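Tailspike protein (Siphovirus 9NA, PDB 3RIQ) probably binds Salmonella lipopolysaccharide as a trimeric tailspike and, as an endorhamnosidase, cleaves the O-antigen chains of this phage receptor. Local coordinates at residues 175-180 with 204-209; 371-376 with 389-394; 282-287 with 326-331; 504-509 with 518-523; 64-69 with 86-91. All blocks are in the same frame, centred on the assembly; numbering follows the deposited sequence. Where two conformers were deposited one is given.

Contact 1. Residues 175-180 with 204-209; sequences HILVES and GNKVVG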
# COMPACT_ATOMS: atom_id res chain seq x y z
N HIS A 175 -17.42 -1.55 -22.29
CA HIS A 175 -17.00 -0.20 -21.91
C HIS A 175 -18.08 0.53 -21.13
O HIS A 175 -18.32 1.74 -21.34
CB HIS A 175 -16.46 0.57 -23.11
CG HIS A 175 -15.21 -0.05 -23.67
ND1 HIS A 175 -13.98 0.08 -23.08
CD2 HIS A 175 -15.04 -0.90 -24.71
CE1 HIS A 175 -13.09 -0.62 -23.76
NE2 HIS A 175 -13.71 -1.23 -24.75
N ILE A 176 -18.74 -0.20 -20.23
CA ILE A 176 -19.61 0.45 -19.24
C ILE A 176 -18.74 0.91 -18.07
O ILE A 176 -18.01 0.12 -17.47
CB ILE A 176 -20.70 -0.53 -18.72
CG1 ILE A 176 -21.51 -1.13 -19.90
CG2 ILE A 176 -21.57 0.18 -17.69
CD1 ILE A 176 -22.26 -0.12 -20.74
N LEU A 177 -18.81 2.20 -17.75
CA LEU A 177 -18.13 2.72 -16.54
C LEU A 177 -19.17 3.14 -15.54
O LEU A 177 -20.00 4.00 -15.86
CB LEU A 177 -17.26 3.94 -16.92
CG LEU A 177 -16.67 4.72 -15.73
CD1 LEU A 177 -15.70 3.83 -14.87
CD2 LEU A 177 -15.92 5.94 -16.28
N VAL A 178 -19.15 2.53 -14.35
CA VAL A 178 -20.05 2.93 -13.26
C VAL A 178 -19.23 3.62 -12.18
O VAL A 178 -18.37 2.98 -11.54
CB VAL A 178 -20.80 1.72 -12.65
CG1 VAL A 178 -21.83 2.19 -11.62
CG2 VAL A 178 -21.44 0.89 -13.74
N GLU A 179 -19.46 4.92 -12.01
CA GLU A 179 -18.70 5.69 -11.02
C GLU A 179 -19.50 5.88 -9.75
O GLU A 179 -20.66 6.31 -9.79
CB GLU A 179 -18.35 7.07 -11.55
CG GLU A 179 -17.27 6.99 -12.67
CD GLU A 179 -16.84 8.35 -13.22
OE1 GLU A 179 -17.65 9.32 -13.20
OE2 GLU A 179 -15.71 8.43 -13.74
N SER A 180 -18.88 5.52 -8.62
CA SER A 180 -19.38 5.88 -7.30
C SER A 180 -20.85 5.51 -7.00
O SER A 180 -21.65 6.38 -6.63
CB SER A 180 -19.15 7.37 -7.04
OG SER A 180 -19.60 7.70 -5.74
N GLY A 204 -13.83 -3.83 -20.86
CA GLY A 204 -13.91 -2.43 -20.50
C GLY A 204 -14.96 -2.09 -19.45
O GLY A 204 -15.21 -0.93 -19.21
N ASN A 205 -15.60 -3.11 -18.85
CA ASN A 205 -16.71 -2.90 -17.92
C ASN A 205 -16.11 -2.78 -16.53
O ASN A 205 -15.34 -3.67 -16.07
CB ASN A 205 -17.67 -4.07 -17.98
CG ASN A 205 -18.38 -4.15 -19.32
OD1 ASN A 205 -18.78 -3.11 -19.88
ND2 ASN A 205 -18.63 -5.38 -19.78
N LYS A 206 -16.38 -1.68 -15.87
CA LYS A 206 -15.70 -1.36 -14.60
C LYS A 206 -16.58 -0.59 -13.63
O LYS A 206 -17.47 0.19 -14.06
CB LYS A 206 -14.39 -0.62 -14.88
CG LYS A 206 -14.49 0.75 -15.36
CD LYS A 206 -13.08 1.27 -15.69
CE LYS A 206 -12.46 0.39 -16.79
NZ LYS A 206 -11.14 0.81 -17.22
N VAL A 207 -16.34 -0.79 -12.34
CA VAL A 207 -16.93 0.04 -11.29
C VAL A 207 -15.76 0.75 -10.60
O VAL A 207 -14.76 0.10 -10.24
CB VAL A 207 -17.69 -0.85 -10.28
CG1 VAL A 207 -18.30 -0.02 -9.09
CG2 VAL A 207 -18.82 -1.65 -11.03
N VAL A 208 -15.90 2.06 -10.37
CA VAL A 208 -14.85 2.85 -9.67
C VAL A 208 -15.49 3.73 -8.63
O VAL A 208 -16.29 4.60 -8.98
CB VAL A 208 -14.08 3.75 -10.70
CG1 VAL A 208 -13.00 4.59 -9.97
CG2 VAL A 208 -13.49 2.90 -11.84
N GLY A 209 -15.11 3.54 -7.35
CA GLY A 209 -15.63 4.43 -6.30
C GLY A 209 -16.84 3.86 -5.61
O GLY A 209 -17.47 2.92 -6.12
O HOH W 1 -13.16 1.05 -20.96
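Val-178 sits astride Lys-206 and Val-208 of the next strand. Its N donates to Lys-206 O at 2.9 Å, almost straight at 172°, and its O accepts from Val-208 N at 2.9 Å. Lys-206 N to Ile-176 O and Ser-180 N to Val-208 O carry the parallel ladder on, the two strands running 19° apart. On one face Val-178 packs against Val-207 (CB to CG2 4.2 Å), beside Phe-170 and Phe-193; compact beta-branched residues suit this buried, extended row. The other face bears Leu-177, Lys-206 and Val-208. Lys-206 CG stands between its backbone N and carbonyl carbon (chi1 71°), which lays CG and CD beside Leu-177 CD1; the amine forms a salt bridge with Asp-232. At the corner, Gly-204 lays its CA over the His-175 ring, 4.0 Å from the centroid, possible because it has no side chain; positive phi also favours glycine. Beside it Asn-205 OD1 takes Ile-176 N at 2.9 Å, in the carbonyl plane, so an amide replaces the main chain in the ladder. Such in-step stacking of equivalent strands is the signature of successive coils in a right-handed parallel beta-helix.

Contact 2. Residues 371-376 with 389-394; sequences LNQIVC and AYTTQG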
# COMPACT_ATOMS: atom_id res chain seq x y z
N LEU A 371 -9.13 -24.90 10.47
CA LEU A 371 -8.68 -24.39 9.19
C LEU A 371 -7.38 -23.59 9.37
O LEU A 371 -7.12 -23.05 10.42
CB LEU A 371 -9.77 -23.51 8.55
CG LEU A 371 -11.11 -24.22 8.33
CD1 LEU A 371 -12.07 -23.20 7.71
CD2 LEU A 371 -10.94 -25.44 7.44
N ASN A 372 -6.59 -23.53 8.31
CA ASN A 372 -5.32 -22.80 8.32
C ASN A 372 -5.48 -21.30 8.05
O ASN A 372 -6.49 -20.86 7.52
CB ASN A 372 -4.38 -23.46 7.31
CG ASN A 372 -4.19 -24.92 7.59
OD1 ASN A 372 -3.90 -25.30 8.72
ND2 ASN A 372 -4.35 -25.74 6.60
N GLN A 373 -4.50 -20.50 8.48
CA GLN A 373 -4.58 -19.05 8.26
C GLN A 373 -4.39 -18.70 6.80
O GLN A 373 -5.17 -17.94 6.26
CB GLN A 373 -3.57 -18.27 9.13
CG GLN A 373 -3.73 -18.58 10.62
CD GLN A 373 -4.92 -17.92 11.25
OE1 GLN A 373 -5.08 -16.71 11.17
NE2 GLN A 373 -5.75 -18.70 11.91
N ILE A 374 -3.36 -19.25 6.18
CA ILE A 374 -3.04 -19.03 4.77
C ILE A 374 -2.83 -20.40 4.15
O ILE A 374 -2.12 -21.25 4.71
CB ILE A 374 -1.76 -18.16 4.62
CG1 ILE A 374 -2.04 -16.74 5.10
CG2 ILE A 374 -1.26 -18.10 3.14
CD1 ILE A 374 -0.84 -15.78 5.01
N VAL A 375 -3.49 -20.62 3.02
CA VAL A 375 -3.37 -21.87 2.26
C VAL A 375 -3.02 -21.58 0.81
O VAL A 375 -3.63 -20.69 0.19
CB VAL A 375 -4.71 -22.68 2.25
CG1 VAL A 375 -4.60 -23.89 1.31
CG2 VAL A 375 -5.09 -23.12 3.67
N CYS A 376 -2.08 -22.35 0.25
CA CYS A 376 -1.90 -22.40 -1.21
C CYS A 376 -1.87 -23.86 -1.59
O CYS A 376 -1.13 -24.69 -0.96
CB CYS A 376 -0.57 -21.78 -1.66
SG CYS A 376 -0.33 -20.04 -1.22
N ALA A 389 -2.34 -15.40 14.27
CA ALA A 389 -3.44 -16.30 14.59
C ALA A 389 -3.80 -16.10 16.05
O ALA A 389 -2.91 -15.92 16.90
CB ALA A 389 -2.99 -17.73 14.35
N TYR A 390 -5.09 -16.14 16.36
CA TYR A 390 -5.56 -16.03 17.76
C TYR A 390 -5.96 -17.41 18.28
O TYR A 390 -6.68 -17.54 19.31
CB TYR A 390 -6.75 -15.06 17.84
CG TYR A 390 -6.46 -13.57 17.61
CD1 TYR A 390 -5.23 -13.11 17.11
CD2 TYR A 390 -7.47 -12.61 17.80
CE1 TYR A 390 -4.99 -11.76 16.90
CE2 TYR A 390 -7.24 -11.24 17.55
CZ TYR A 390 -5.99 -10.83 17.09
OH TYR A 390 -5.74 -9.46 16.83
N THR A 391 -5.51 -18.43 17.55
CA THR A 391 -5.67 -19.83 17.92
C THR A 391 -4.41 -20.62 17.54
O THR A 391 -3.67 -20.22 16.60
CB THR A 391 -6.89 -20.46 17.20
OG1 THR A 391 -7.02 -21.85 17.58
CG2 THR A 391 -6.71 -20.37 15.67
N THR A 392 -4.20 -21.74 18.25
CA THR A 392 -3.13 -22.69 17.94
C THR A 392 -3.53 -23.74 16.90
O THR A 392 -2.68 -24.53 16.48
CB THR A 392 -2.57 -23.43 19.21
OG1 THR A 392 -3.64 -24.14 19.84
CG2 THR A 392 -2.00 -22.39 20.19
N GLN A 393 -4.80 -23.77 16.49
CA GLN A 393 -5.23 -24.72 15.46
C GLN A 393 -4.49 -24.53 14.14
O GLN A 393 -4.24 -23.38 13.69
CB GLN A 393 -6.72 -24.58 15.15
CG GLN A 393 -7.63 -25.03 16.26
CD GLN A 393 -9.10 -25.11 15.83
OE1 GLN A 393 -9.52 -24.49 14.85
NE2 GLN A 393 -9.89 -25.87 16.59
N GLY A 394 -4.13 -25.65 13.52
CA GLY A 394 -3.65 -25.63 12.13
C GLY A 394 -2.30 -24.95 11.94
O GLY A 394 -1.42 -24.95 12.85
O HOH W 2 -5.78 -21.55 12.33
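Two successive coils of the right-handed beta-helix meet here at a corner, where Gln-373, just ahead of strand 374-376, lies against Ala-389 in the turn between strands 381-388 and 397-399. The Gln-373 chain folds at its second torsion (chi2 -76°), which swings the amide round to lie along the small methyl of Ala-389, CD to CB 3.7 Å. Its two ends are used differently: OE1 accepts from the backbone N of Ala-364, while NE2 donates to a water at 2.9 Å. That water gives its protons to two main-chain carbonyls, Leu-371 O at 2.8 Å and Gln-393 O at 2.8 Å, and so ties both segments together. Nearby, Asn-372 OD1, which accepts from Tyr-395 N, lies 3.4 Å from Gly-394 CA, an approach that glycine allows because it has no side chain; its positive phi also suits the tight bend. The turn holds its own shape as well. Thr-391 OG1 accepts from Gln-393 N at 3.1 Å and 174°, an ST turn, and Gln-393 OE1 accepts from Asn-370 N and Asn-365 ND2. The two segments share no direct hydrogen bond: polar side chains tie each one to neighbouring residues, mostly through backbone groups, and one water links the Gln-373 amide with two carbonyls that, both being acceptors, could not bond to each other.

Contact 3. Residues 282-287 with 326-331; sequences VNADTG and WWDGQK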
# COMPACT_ATOMS: atom_id res chain seq x y z
N VAL A 282 -12.35 -14.45 -6.49
CA VAL A 282 -11.82 -14.29 -7.85
C VAL A 282 -11.44 -15.69 -8.34
O VAL A 282 -10.26 -15.97 -8.60
CB VAL A 282 -10.65 -13.28 -7.90
CG1 VAL A 282 -10.21 -13.03 -9.35
CG2 VAL A 282 -11.07 -11.93 -7.27
N ASN A 283 -12.43 -16.59 -8.38
CA ASN A 283 -12.24 -17.94 -8.89
C ASN A 283 -12.89 -18.11 -10.26
O ASN A 283 -13.90 -17.44 -10.57
CB ASN A 283 -12.85 -18.96 -7.92
CG ASN A 283 -12.00 -19.14 -6.66
OD1 ASN A 283 -11.23 -20.11 -6.55
ND2 ASN A 283 -12.12 -18.20 -5.72
N ALA A 284 -12.38 -19.05 -11.04
CA ALA A 284 -12.94 -19.35 -12.37
C ALA A 284 -13.53 -20.77 -12.45
O ALA A 284 -14.53 -20.95 -13.13
CB ALA A 284 -11.88 -19.15 -13.46
N ASP A 285 -12.91 -21.75 -11.77
CA ASP A 285 -13.47 -23.11 -11.69
C ASP A 285 -14.00 -23.37 -10.28
O ASP A 285 -13.41 -22.90 -9.28
CB ASP A 285 -12.38 -24.15 -12.00
CG ASP A 285 -11.96 -24.17 -13.45
OD1 ASP A 285 -12.82 -23.93 -14.34
OD2 ASP A 285 -10.75 -24.39 -13.70
N THR A 286 -15.06 -24.17 -10.17
CA THR A 286 -15.57 -24.54 -8.86
C THR A 286 -16.23 -25.92 -8.93
O THR A 286 -16.66 -26.35 -10.01
CB THR A 286 -16.57 -23.50 -8.30
OG1 THR A 286 -16.81 -23.76 -6.92
CG2 THR A 286 -17.91 -23.51 -9.03
N GLY A 287 -16.25 -26.65 -7.80
CA GLY A 287 -16.90 -27.97 -7.77
C GLY A 287 -16.07 -29.00 -8.53
O GLY A 287 -14.85 -28.85 -8.65
N TRP A 326 -9.79 -14.90 -1.70
CA TRP A 326 -9.26 -16.04 -2.44
C TRP A 326 -9.44 -15.96 -3.94
O TRP A 326 -10.21 -15.12 -4.48
CB TRP A 326 -9.78 -17.38 -1.90
CG TRP A 326 -11.18 -17.83 -2.29
CD1 TRP A 326 -12.33 -17.07 -2.43
CD2 TRP A 326 -11.58 -19.20 -2.46
NE1 TRP A 326 -13.42 -17.91 -2.71
CE2 TRP A 326 -12.98 -19.21 -2.74
CE3 TRP A 326 -10.89 -20.43 -2.40
CZ2 TRP A 326 -13.70 -20.41 -2.95
CZ3 TRP A 326 -11.61 -21.63 -2.60
CH2 TRP A 326 -12.99 -21.60 -2.87
N TRP A 327 -8.69 -16.83 -4.61
CA TRP A 327 -8.63 -16.89 -6.08
C TRP A 327 -8.15 -18.27 -6.50
O TRP A 327 -7.60 -19.03 -5.68
CB TRP A 327 -7.65 -15.82 -6.64
CG TRP A 327 -6.26 -15.93 -6.05
CD1 TRP A 327 -5.22 -16.71 -6.50
CD2 TRP A 327 -5.80 -15.29 -4.86
NE1 TRP A 327 -4.12 -16.58 -5.66
CE2 TRP A 327 -4.45 -15.72 -4.64
CE3 TRP A 327 -6.39 -14.39 -3.95
CZ2 TRP A 327 -3.70 -15.29 -3.53
CZ3 TRP A 327 -5.65 -13.94 -2.88
CH2 TRP A 327 -4.30 -14.39 -2.68
N ASP A 328 -8.40 -18.59 -7.76
CA ASP A 328 -7.74 -19.77 -8.39
C ASP A 328 -7.02 -19.29 -9.65
O ASP A 328 -6.81 -18.09 -9.84
CB ASP A 328 -8.73 -20.92 -8.69
CG ASP A 328 -9.63 -20.63 -9.90
OD1 ASP A 328 -9.78 -19.44 -10.23
OD2 ASP A 328 -10.18 -21.59 -10.50
N GLY A 329 -6.72 -20.21 -10.54
CA GLY A 329 -6.05 -19.92 -11.79
C GLY A 329 -4.56 -19.70 -11.59
O GLY A 329 -3.98 -19.97 -10.52
N GLN A 330 -3.91 -19.29 -12.66
CA GLN A 330 -2.46 -19.06 -12.63
C GLN A 330 -2.09 -17.79 -13.33
O GLN A 330 -2.90 -17.20 -14.02
CB GLN A 330 -1.70 -20.25 -13.24
CG GLN A 330 -1.96 -20.51 -14.74
CD GLN A 330 -1.05 -21.63 -15.25
OE1 GLN A 330 0.19 -21.46 -15.32
NE2 GLN A 330 -1.62 -22.79 -15.52
N LYS A 331 -0.85 -17.37 -13.08
CA LYS A 331 -0.27 -16.14 -13.61
C LYS A 331 -1.01 -14.89 -13.12
O LYS A 331 -0.90 -13.82 -13.71
CB LYS A 331 -0.21 -16.17 -15.14
CG LYS A 331 0.73 -17.25 -15.67
CD LYS A 331 0.67 -17.35 -17.21
CE LYS A 331 1.69 -16.35 -17.82
NZ LYS A 331 1.58 -16.05 -19.26
O HOH W 3 -9.29 -16.73 -11.33
O HOH W 4 -9.12 -22.03 -13.13
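Val-282 and Trp-327 face each other in a short parallel bridge, CA to CA 4.5 Å; the touching parts of the two chains run 41° apart, so the pairing is brief. Val-282 N donates to Trp-326 O at 3.0 Å, whereas the return bond from Asp-328 N to Val-282 O is weak at 3.3 Å. Past this point the side chain of Asp-328 takes over from the fading ladder. Its CG stands between backbone N and carbonyl carbon (chi1 74°), which turns the carboxylate back toward 282-287. OD1 receives Ala-284 N at 2.8 Å from above the carboxylate plane, and OD2 receives Asp-285 N at 3.0 Å on its syn side. One short acidic residue thus holds two consecutive amides. In the right-handed beta-helix this is where one coil leaves the stack, strand 281-282 giving way to the long excursion that returns at strand 311-318. Asn-283 crosses Trp-326 at about a right angle, ND2 lying 3.2 Å above the indole plane near its rim, with amide and ring planes 54° apart; the same nitrogen donates to Asp-281, which fixes the amide's rotation. A water donates to Asp-285 OD2 and Asp-328 OD2, each 2.9 Å away, while Arg-261 and Arg-292 form salt bridges with Asp-285. Trp-327 swings its indole away from Val-282, and NE1 bonds to Asp-349.

Contact 4. Residues 504-509 with 518-523; sequences SQLPES and GFFFGT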
# COMPACT_ATOMS: atom_id res chain seq x y z
N SER A 504 31.15 -43.86 26.44
CA SER A 504 31.86 -45.11 26.22
C SER A 504 32.93 -44.84 25.17
O SER A 504 33.04 -43.69 24.68
CB SER A 504 30.88 -46.22 25.78
OG SER A 504 30.23 -45.88 24.55
N GLN A 505 33.69 -45.87 24.82
CA GLN A 505 34.79 -45.75 23.85
C GLN A 505 34.43 -44.92 22.60
O GLN A 505 33.50 -45.28 21.85
CB GLN A 505 35.22 -47.15 23.43
CG GLN A 505 36.36 -47.18 22.46
CD GLN A 505 37.61 -46.60 23.06
OE1 GLN A 505 38.22 -45.68 22.47
NE2 GLN A 505 38.01 -47.09 24.23
N LEU A 506 35.19 -43.85 22.37
CA LEU A 506 35.06 -43.05 21.17
C LEU A 506 35.83 -43.71 20.03
O LEU A 506 37.01 -44.03 20.19
CB LEU A 506 35.69 -41.69 21.44
CG LEU A 506 34.84 -40.49 21.76
CD1 LEU A 506 35.74 -39.26 21.70
CD2 LEU A 506 33.64 -40.35 20.76
N PRO A 507 35.17 -43.94 18.88
CA PRO A 507 35.92 -44.46 17.73
C PRO A 507 36.69 -43.34 17.01
O PRO A 507 36.34 -42.14 17.15
CB PRO A 507 34.83 -45.07 16.84
CG PRO A 507 33.61 -44.19 17.12
CD PRO A 507 33.73 -43.75 18.57
N GLU A 508 37.72 -43.73 16.26
CA GLU A 508 38.52 -42.77 15.49
C GLU A 508 37.66 -41.92 14.53
O GLU A 508 37.95 -40.75 14.32
CB GLU A 508 39.64 -43.50 14.75
CG GLU A 508 40.64 -44.16 15.74
CD GLU A 508 41.80 -44.91 15.09
OE1 GLU A 508 41.83 -45.08 13.84
OE2 GLU A 508 42.69 -45.33 15.86
N SER A 509 36.61 -42.53 13.96
CA SER A 509 35.70 -41.82 13.05
C SER A 509 34.94 -40.66 13.74
O SER A 509 34.41 -39.80 13.04
CB SER A 509 34.68 -42.80 12.49
OG SER A 509 34.02 -43.44 13.59
N GLY A 518 38.71 -35.58 21.81
CA GLY A 518 37.39 -35.80 22.42
C GLY A 518 37.60 -36.60 23.68
O GLY A 518 38.43 -37.51 23.71
N PHE A 519 36.87 -36.23 24.74
CA PHE A 519 36.92 -36.99 25.98
C PHE A 519 35.89 -38.13 25.97
O PHE A 519 34.84 -38.04 25.34
CB PHE A 519 36.63 -36.09 27.18
CG PHE A 519 37.73 -35.09 27.50
CD1 PHE A 519 37.86 -33.88 26.80
CD2 PHE A 519 38.64 -35.36 28.53
CE1 PHE A 519 38.89 -32.96 27.15
CE2 PHE A 519 39.64 -34.44 28.88
CZ PHE A 519 39.77 -33.26 28.17
N PHE A 520 36.22 -39.20 26.68
CA PHE A 520 35.27 -40.29 26.84
C PHE A 520 35.55 -41.08 28.09
O PHE A 520 36.66 -41.03 28.65
CB PHE A 520 35.28 -41.22 25.60
CG PHE A 520 36.56 -42.01 25.46
CD1 PHE A 520 37.68 -41.47 24.80
CD2 PHE A 520 36.64 -43.32 25.96
CE1 PHE A 520 38.85 -42.24 24.66
CE2 PHE A 520 37.79 -44.08 25.84
CZ PHE A 520 38.89 -43.56 25.17
N PHE A 521 34.54 -41.81 28.54
CA PHE A 521 34.69 -42.76 29.65
C PHE A 521 34.90 -44.19 29.17
O PHE A 521 34.15 -44.69 28.33
CB PHE A 521 33.48 -42.70 30.57
CG PHE A 521 33.40 -41.42 31.38
CD1 PHE A 521 32.56 -40.36 30.98
CD2 PHE A 521 34.18 -41.27 32.53
CE1 PHE A 521 32.49 -39.17 31.73
CE2 PHE A 521 34.12 -40.07 33.28
CZ PHE A 521 33.27 -39.02 32.87
N GLY A 522 35.92 -44.84 29.74
CA GLY A 522 36.27 -46.23 29.45
C GLY A 522 35.34 -47.21 30.17
O GLY A 522 34.39 -46.79 30.83
N THR A 523 35.61 -48.50 30.03
CA THR A 523 34.68 -49.55 30.53
C THR A 523 34.55 -49.61 32.04
O THR A 523 33.56 -50.15 32.56
CB THR A 523 35.06 -50.96 30.05
OG1 THR A 523 36.42 -51.23 30.40
CG2 THR A 523 34.87 -51.08 28.54
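The side chain of Phe-520 leaves its strand toward 504-509, and Leu-506 runs slantwise across it, with its backbone N 3.8 Å above one ring face and displaced toward the rim. Leu-506 CB lies 3.9 Å from Phe-520 CD1, while Leu-506 CG packs on Phe-520 CB. The ring gets there because Phe-520 CG stands between the backbone N and the carbonyl carbon (chi1 68°). Gln-505 lies alongside and points the same way; a long polar chain suits this solvent-exposed part of the loop. At the tip of Leu-506, CD1 lies 3.8 Å from Gly-518 O, packing closely on the strand at a residue that has no side chain. The backbone of Ser-504 also touches the strand: Ser-504 CA makes a CH...O contact with Phe-521 O at 3.1 Å, and Ser-504 O sits 3.5 Å from Phe-520 CB. Within this chain, strand 516-521 is an outermost strand of a small antiparallel sheet, and the loop packs on that strand, with Ala-502 making backbone hydrogen bonds to Phe-519 and Phe-521. Phe-520 packs on Leu-530 and Thr-540 of the companion strands, whereas Phe-519 meets Ile-499 of the second subunit and Ile-517 of the third, and Leu-506 reaches Phe-494 of the second subunit.

Contact 5. Residues 64-69 with 86-91; sequences IGDGVL and HTKTTP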
# COMPACT_ATOMS: atom_id res chain seq x y z
N ILE A 64 -39.45 3.07 -9.93
CA ILE A 64 -40.05 2.25 -8.89
C ILE A 64 -40.79 1.07 -9.49
O ILE A 64 -41.64 1.27 -10.35
CB ILE A 64 -41.05 3.09 -8.04
CG1 ILE A 64 -40.36 4.30 -7.42
CG2 ILE A 64 -41.76 2.21 -6.96
CD1 ILE A 64 -41.35 5.36 -6.86
N GLY A 65 -40.48 -0.15 -9.07
CA GLY A 65 -41.19 -1.31 -9.61
C GLY A 65 -40.73 -2.58 -8.94
O GLY A 65 -39.71 -2.58 -8.27
N ASP A 66 -41.48 -3.66 -9.16
CA ASP A 66 -41.03 -5.01 -8.84
C ASP A 66 -40.72 -5.71 -10.15
O ASP A 66 -41.60 -5.83 -11.02
CB ASP A 66 -42.16 -5.79 -8.16
CG ASP A 66 -42.52 -5.23 -6.81
OD1 ASP A 66 -41.65 -4.69 -6.10
OD2 ASP A 66 -43.71 -5.35 -6.47
N GLY A 67 -39.50 -6.18 -10.33
CA GLY A 67 -39.10 -6.83 -11.56
C GLY A 67 -38.13 -5.97 -12.38
O GLY A 67 -37.36 -5.17 -11.83
N VAL A 68 -38.16 -6.15 -13.70
CA VAL A 68 -37.14 -5.59 -14.58
C VAL A 68 -37.66 -4.44 -15.46
O VAL A 68 -38.76 -4.52 -16.02
CB VAL A 68 -36.51 -6.72 -15.47
CG1 VAL A 68 -37.50 -7.28 -16.48
CG2 VAL A 68 -35.30 -6.19 -16.24
N LEU A 69 -36.84 -3.40 -15.59
CA LEU A 69 -37.07 -2.32 -16.57
C LEU A 69 -35.93 -2.45 -17.61
O LEU A 69 -34.75 -2.28 -17.27
CB LEU A 69 -37.04 -0.97 -15.85
CG LEU A 69 -37.10 0.30 -16.73
CD1 LEU A 69 -38.38 0.32 -17.62
CD2 LEU A 69 -37.09 1.54 -15.81
N HIS A 86 -35.74 1.59 -7.17
CA HIS A 86 -36.42 1.37 -5.90
C HIS A 86 -37.51 0.28 -6.02
O HIS A 86 -38.38 0.37 -6.87
CB HIS A 86 -37.05 2.69 -5.46
CG HIS A 86 -37.43 2.76 -4.00
ND1 HIS A 86 -38.35 1.91 -3.42
CD2 HIS A 86 -37.06 3.64 -3.02
CE1 HIS A 86 -38.49 2.22 -2.14
NE2 HIS A 86 -37.74 3.28 -1.88
N THR A 87 -37.48 -0.72 -5.17
CA THR A 87 -38.53 -1.72 -5.14
C THR A 87 -39.94 -1.10 -4.96
O THR A 87 -40.10 -0.04 -4.31
CB THR A 87 -38.23 -2.76 -4.01
OG1 THR A 87 -39.15 -3.85 -4.14
CG2 THR A 87 -38.34 -2.14 -2.58
N LYS A 88 -40.96 -1.76 -5.50
CA LYS A 88 -42.33 -1.34 -5.21
C LYS A 88 -42.82 -2.01 -3.91
O LYS A 88 -43.24 -1.33 -2.97
CB LYS A 88 -43.24 -1.64 -6.41
CG LYS A 88 -44.73 -1.31 -6.09
CD LYS A 88 -45.64 -1.39 -7.33
CE LYS A 88 -45.66 -2.81 -7.96
NZ LYS A 88 -46.59 -2.94 -9.19
N THR A 89 -42.70 -3.32 -3.84
CA THR A 89 -43.07 -4.10 -2.65
C THR A 89 -41.89 -4.15 -1.68
O THR A 89 -40.76 -4.32 -2.09
CB THR A 89 -43.41 -5.57 -3.07
OG1 THR A 89 -44.48 -5.56 -4.03
CG2 THR A 89 -43.85 -6.41 -1.88
N THR A 90 -42.16 -3.98 -0.38
CA THR A 90 -41.12 -4.08 0.63
C THR A 90 -40.81 -5.56 0.86
O THR A 90 -41.72 -6.34 1.17
CB THR A 90 -41.56 -3.41 1.95
OG1 THR A 90 -41.79 -2.01 1.71
CG2 THR A 90 -40.46 -3.58 3.01
N PRO A 91 -39.54 -5.97 0.66
CA PRO A 91 -39.24 -7.39 0.77
C PRO A 91 -39.04 -7.83 2.20
O PRO A 91 -38.65 -7.01 3.05
CB PRO A 91 -37.89 -7.50 0.06
CG PRO A 91 -37.21 -6.17 0.37
CD PRO A 91 -38.37 -5.18 0.22
O HOH W 5 -43.82 -3.04 -10.87
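The carboxylate of Asp-66 grips the turn at Thr-89 with both oxygens. OD1 accepts from Thr-89 N at 2.8 Å through its syn lone pair, an essentially linear bond at 179°, while OD2 accepts a hydrogen bond from Thr-89 OG1 at 2.6 Å, also on the syn side but 24° out of the carboxylate plane. A weak bond from Lys-88 N at 3.1 Å adds to the load on OD1. Aspartate suits the place because its short chain, with CG anti to its own carbonyl carbon (chi1 -66°), presents two acceptors to a turn rich in donors. The segments are neighbouring coils of the right-handed beta-helix: Ile-64 and His-86 form a parallel bridge, their side chains lying side by side, and Gly-65 N donates to His-86 O at 3.1 Å just before the strands separate. Further out, the turn is braced internally. Thr-87 OG1 donates to Thr-89 O at 2.6 Å and accepts from Gly-145 N, so its hydroxyl is used both ways. His-86 ND1 donates to Thr-87 O at 2.8 Å, with the carbonyl oxygen near the plane of the imidazole. A water accepts from Asp-66 N at 3.0 Å and more weakly from the Lys-88 amine.

Contacts 5, 1, 3 and 2 follow one another in chain order along the beta-helix. The centres of contacts 5 and 1 are about 24 Å apart, those of contacts 1 and 3 about 23 Å, and those of contacts 3 and 2 about 21 Å. Contacts 3 and 2 come closest, nearest atoms about 6 Å apart without touching. Contact 4 packs a loop on a separate antiparallel sheet near the C-terminus, its centre about 47 Å from that of contact 2 and 91 Å from that of contact 5. Contacts 1 and 4 both touch the second and third subunits and contact 2 reaches the third, whereas no other chain of the assembly touches the segments of contacts 3 and 5.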